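Local coordinates for lipoprotein (Colwellia psychrerythraea, PDB 3O0Y) that is of unknown function but, as a putative lipoprotein of the DUF885 family, belongs to a family of the Peptidase_MA (metallopeptidase) clan and may bind lipid, at residues A[505-510]-A[544-549]. Sequence-based numbering, arbitrary orientation.
Sequences AVRLVV and ERYMAW. With SO4 (sulfate ion), chain D.
V510 and Y546 mark the nearest backbone approach of segments 505-510 and 544-549, their CA atoms 8.3 Å apart. The two helical axes come within 11.5 Å and cross at -56°, so long side chains, not backbone, bridge the gap. Y546 reaches across from the last turn of its helix and meets two residues of 505-510: CG2 of V510 rests obliquely against the ring, 3.7 Å from its CE2, while the hydroxyl meets R507. There NE of R507 donates to OH of Y546 over 2.8 Å, a nearly straight bond (169°) lying in the guanidinium plane, which stands almost perpendicular to the phenol ring. Both helices, 491-515 and 536-548, belong to the largely helical DUF885 region, whose clan is that of the metallopeptidases, and here they converge on an anion site occupied by a sulfate, probably from the crystallisation liquor. R507, extended from CG to NE, grips it with NH1 to sulfate O1 (3.0 Å) and NH2 to sulfate O4 (2.9 Å). R545 places its CG anti to the backbone N (chi1 158°) and brings its NH2 to the same sulfate O4 at 2.7 Å; its NH1 adds a weak bond. The R545 guanidinium lies over one face of that of R507, tilted well away from parallel and set toward its rim, and the shared sulfate oxygen, with E542 salt-bridged to R507, probably offsets their like charges. A leucine in place of R507 would probably leave the Y546 hydroxyl without the NE donor and the sulfate held less firmly. R504 and Y556 also hydrogen-bond the sulfate.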
ATOM      1  N   ALA A 505      -0.644  16.098   5.077  1.00  6.45           N
ATOM      2  CA  ALA A 505       0.342  17.156   5.240  1.00  6.75           C
ATOM      3  C   ALA A 505       1.145  16.910   6.521  1.00  6.99           C
ATOM      4  O   ALA A 505       2.399  17.023   6.525  1.00  6.48           O
ATOM      5  CB  ALA A 505      -0.384  18.501   5.237  1.00  7.57           C
ATOM      6  N   VAL A 506       0.454  16.560   7.596  1.00  7.20           N
ATOM      7  CA  VAL A 506       1.152  16.180   8.835  1.00  5.29           C
ATOM      8  C   VAL A 506       2.164  15.078   8.600  1.00  6.71           C
ATOM      9  O   VAL A 506       3.260  15.085   9.210  1.00  5.48           O
ATOM     10  CB  VAL A 506       0.155  15.849   9.978  1.00  7.15           C
ATOM     11  CG1 VAL A 506       0.841  15.231  11.204  1.00  6.90           C
ATOM     12  CG2 VAL A 506      -0.590  17.153  10.399  1.00  6.25           C
ATOM     13  N   ARG A 507       1.820  14.092   7.743  1.00  6.81           N
ATOM     14  CA  ARG A 507       2.729  13.029   7.385  1.00  7.67           C
ATOM     15  C   ARG A 507       4.058  13.539   6.861  1.00  8.28           C
ATOM     16  O   ARG A 507       5.099  13.004   7.228  1.00  8.65           O
ATOM     17  CB  ARG A 507       2.097  12.074   6.377  1.00  7.03           C
ATOM     18  CG  ARG A 507       1.146  11.129   6.986  1.00  8.55           C
ATOM     19  CD  ARG A 507       0.585  10.123   5.973  1.00  6.21           C
ATOM     20  NE  ARG A 507      -0.135   9.041   6.624  1.00  7.56           N
ATOM     21  CZ  ARG A 507      -1.033   8.254   6.017  1.00 12.06           C
ATOM     22  NH1 ARG A 507      -1.273   8.368   4.710  1.00 11.50           N
ATOM     23  NH2 ARG A 507      -1.679   7.319   6.722  1.00 12.04           N
ATOM     24  N   LEU A 508       4.060  14.588   6.065  1.00  6.18           N
ATOM     25  CA  LEU A 508       5.344  15.177   5.577  1.00  6.72           C
ATOM     26  C   LEU A 508       6.200  15.665   6.753  1.00  8.45           C
ATOM     27  O   LEU A 508       7.454  15.494   6.823  1.00  9.73           O
ATOM     28  CB  LEU A 508       5.071  16.359   4.647  1.00  6.07           C
ATOM     29  CG  LEU A 508       4.374  16.029   3.316  1.00  7.63           C
ATOM     30  CD1 LEU A 508       4.421  17.358   2.530  1.00  7.91           C
ATOM     31  CD2 LEU A 508       5.089  14.877   2.543  1.00  6.45           C
ATOM     32  N   VAL A 509       5.522  16.272   7.728  1.00  6.86           N
ATOM     33  CA  VAL A 509       6.205  16.838   8.870  1.00  6.30           C
ATOM     34  C   VAL A 509       6.777  15.746   9.794  1.00  6.29           C
ATOM     35  O   VAL A 509       7.964  15.785  10.248  1.00  8.78           O
ATOM     36  CB  VAL A 509       5.287  17.747   9.673  1.00  4.83           C
ATOM     37  CG1 VAL A 509       6.059  18.305  10.875  1.00  7.46           C
ATOM     38  CG2 VAL A 509       4.762  18.930   8.849  1.00  6.92           C
ATOM     39  N   VAL A 510       5.933  14.758  10.116  1.00  6.54           N
ATOM     40  CA  VAL A 510       6.335  13.740  11.093  1.00  6.58           C
ATOM     41  C   VAL A 510       7.316  12.679  10.503  1.00  7.43           C
ATOM     42  O   VAL A 510       8.173  12.145  11.241  1.00  7.27           O
ATOM     43  CB  VAL A 510       5.127  13.032  11.824  1.00  8.57           C
ATOM     44  CG1 VAL A 510       4.311  14.079  12.684  1.00 10.45           C
ATOM     45  CG2 VAL A 510       4.252  12.270  10.869  1.00 10.64           C
ATOM     46  N   GLU A 544       4.182   4.509  14.561  1.00  8.85           N
ATOM     47  CA  GLU A 544       4.965   3.270  14.496  1.00  8.06           C
ATOM     48  C   GLU A 544       5.088   2.687  13.077  1.00  8.43           C
ATOM     49  O   GLU A 544       6.087   2.123  12.701  1.00  6.60           O
ATOM     50  CB  GLU A 544       4.466   2.223  15.499  1.00 10.50           C
ATOM     51  CG  GLU A 544       4.611   2.796  16.982  1.00  8.45           C
ATOM     52  CD  GLU A 544       4.171   1.879  18.086  1.00 11.46           C
ATOM     53  OE1 GLU A 544       3.843   0.704  17.786  1.00 14.32           O
ATOM     54  OE2 GLU A 544       4.262   2.291  19.274  1.00 14.85           O
ATOM     55  N   ARG A 545       4.055   2.858  12.273  1.00  7.77           N
ATOM     56  CA  ARG A 545       4.102   2.530  10.853  1.00  7.98           C
ATOM     57  C   ARG A 545       5.227   3.358  10.185  1.00  6.79           C
ATOM     58  O   ARG A 545       6.025   2.796   9.428  1.00  7.22           O
ATOM     59  CB  ARG A 545       2.744   2.852  10.184  1.00  8.47           C
ATOM     60  CG  ARG A 545       2.788   3.047   8.701  1.00  7.14           C
ATOM     61  CD  ARG A 545       1.392   3.416   8.173  1.00  9.70           C
ATOM     62  NE  ARG A 545       1.466   4.013   6.866  1.00  7.50           N
ATOM     63  CZ  ARG A 545       0.395   4.303   6.155  1.00 10.56           C
ATOM     64  NH1 ARG A 545       0.532   4.879   4.992  1.00  9.04           N
ATOM     65  NH2 ARG A 545      -0.807   4.034   6.656  1.00 11.15           N
ATOM     66  N   TYR A 546       5.263   4.656  10.434  1.00  8.55           N
ATOM     67  CA  TYR A 546       6.229   5.554   9.734  1.00  7.68           C
ATOM     68  C   TYR A 546       7.635   5.157  10.094  1.00  8.05           C
ATOM     69  O   TYR A 546       8.582   5.198   9.275  1.00  7.32           O
ATOM     70  CB  TYR A 546       6.004   7.028  10.034  1.00  6.99           C
ATOM     71  CG  TYR A 546       4.582   7.492   9.748  1.00  5.32           C
ATOM     72  CD1 TYR A 546       3.763   6.858   8.850  1.00  7.51           C
ATOM     73  CD2 TYR A 546       4.059   8.527  10.460  1.00  7.83           C
ATOM     74  CE1 TYR A 546       2.454   7.303   8.679  1.00  8.49           C
ATOM     75  CE2 TYR A 546       2.744   8.967  10.279  1.00  7.11           C
ATOM     76  CZ  TYR A 546       1.969   8.343   9.432  1.00  8.20           C
ATOM     77  OH  TYR A 546       0.638   8.818   9.337  1.00  8.25           O
ATOM     78  N   MET A 547       7.777   4.726  11.336  1.00  7.21           N
ATOM     79  CA  MET A 547       9.091   4.264  11.855  1.00  7.35           C
ATOM     80  C   MET A 547       9.563   3.000  11.104  1.00  8.19           C
ATOM     81  O   MET A 547      10.726   2.870  10.822  1.00  9.15           O
ATOM     82  CB  MET A 547       9.052   3.990  13.359  1.00  9.65           C
ATOM     83  CG  MET A 547       8.926   5.221  14.282  1.00 11.18           C
ATOM     84  SD  MET A 547       8.445   4.889  16.047  1.00  4.87           S
ATOM     85  CE  MET A 547       9.757   3.648  16.441  1.00  9.19           C
ATOM     86  N   ALA A 548       8.647   2.113  10.732  1.00  8.92           N
ATOM     87  CA  ALA A 548       8.952   0.847  10.013  1.00  8.43           C
ATOM     88  C   ALA A 548       9.087   1.059   8.527  1.00  8.69           C
ATOM     89  O   ALA A 548       9.721   0.248   7.855  1.00  8.58           O
ATOM     90  CB  ALA A 548       7.812  -0.210  10.264  1.00 10.48           C
ATOM     91  N   TRP A 549       8.409   2.088   7.993  1.00  7.14           N
ATOM     92  CA  TRP A 549       8.343   2.398   6.543  1.00  7.41           C
ATOM     93  C   TRP A 549       8.855   3.792   6.191  1.00  6.81           C
ATOM     94  O   TRP A 549       8.142   4.609   5.652  1.00  6.30           O
ATOM     95  CB  TRP A 549       6.904   2.308   6.033  1.00  6.62           C
ATOM     96  CG  TRP A 549       6.263   1.003   6.059  1.00  6.83           C
ATOM     97  CD1 TRP A 549       6.843  -0.224   6.235  1.00  8.44           C
ATOM     98  CD2 TRP A 549       4.872   0.741   5.802  1.00  6.21           C
ATOM     99  NE1 TRP A 549       5.896  -1.212   6.160  1.00  9.99           N
ATOM    100  CE2 TRP A 549       4.679  -0.646   5.905  1.00  9.62           C
ATOM    101  CE3 TRP A 549       3.769   1.550   5.533  1.00  8.98           C
ATOM    102  CZ2 TRP A 549       3.434  -1.232   5.739  1.00  8.72           C
ATOM    103  CZ3 TRP A 549       2.530   0.980   5.399  1.00 10.47           C
ATOM    104  CH2 TRP A 549       2.373  -0.407   5.462  1.00 10.34           C
TER
HETATM  105  S   SO4 D 610      -3.495   5.393   3.895  1.00 22.32           S
HETATM  106  O1  SO4 D 610      -3.638   6.854   3.651  1.00 20.64           O
HETATM  107  O2  SO4 D 610      -4.799   4.823   3.961  1.00 25.87           O
HETATM  108  O3  SO4 D 610      -2.813   4.693   2.779  1.00 24.42           O
HETATM  109  O4  SO4 D 610      -2.631   5.150   5.020  1.00 29.62           O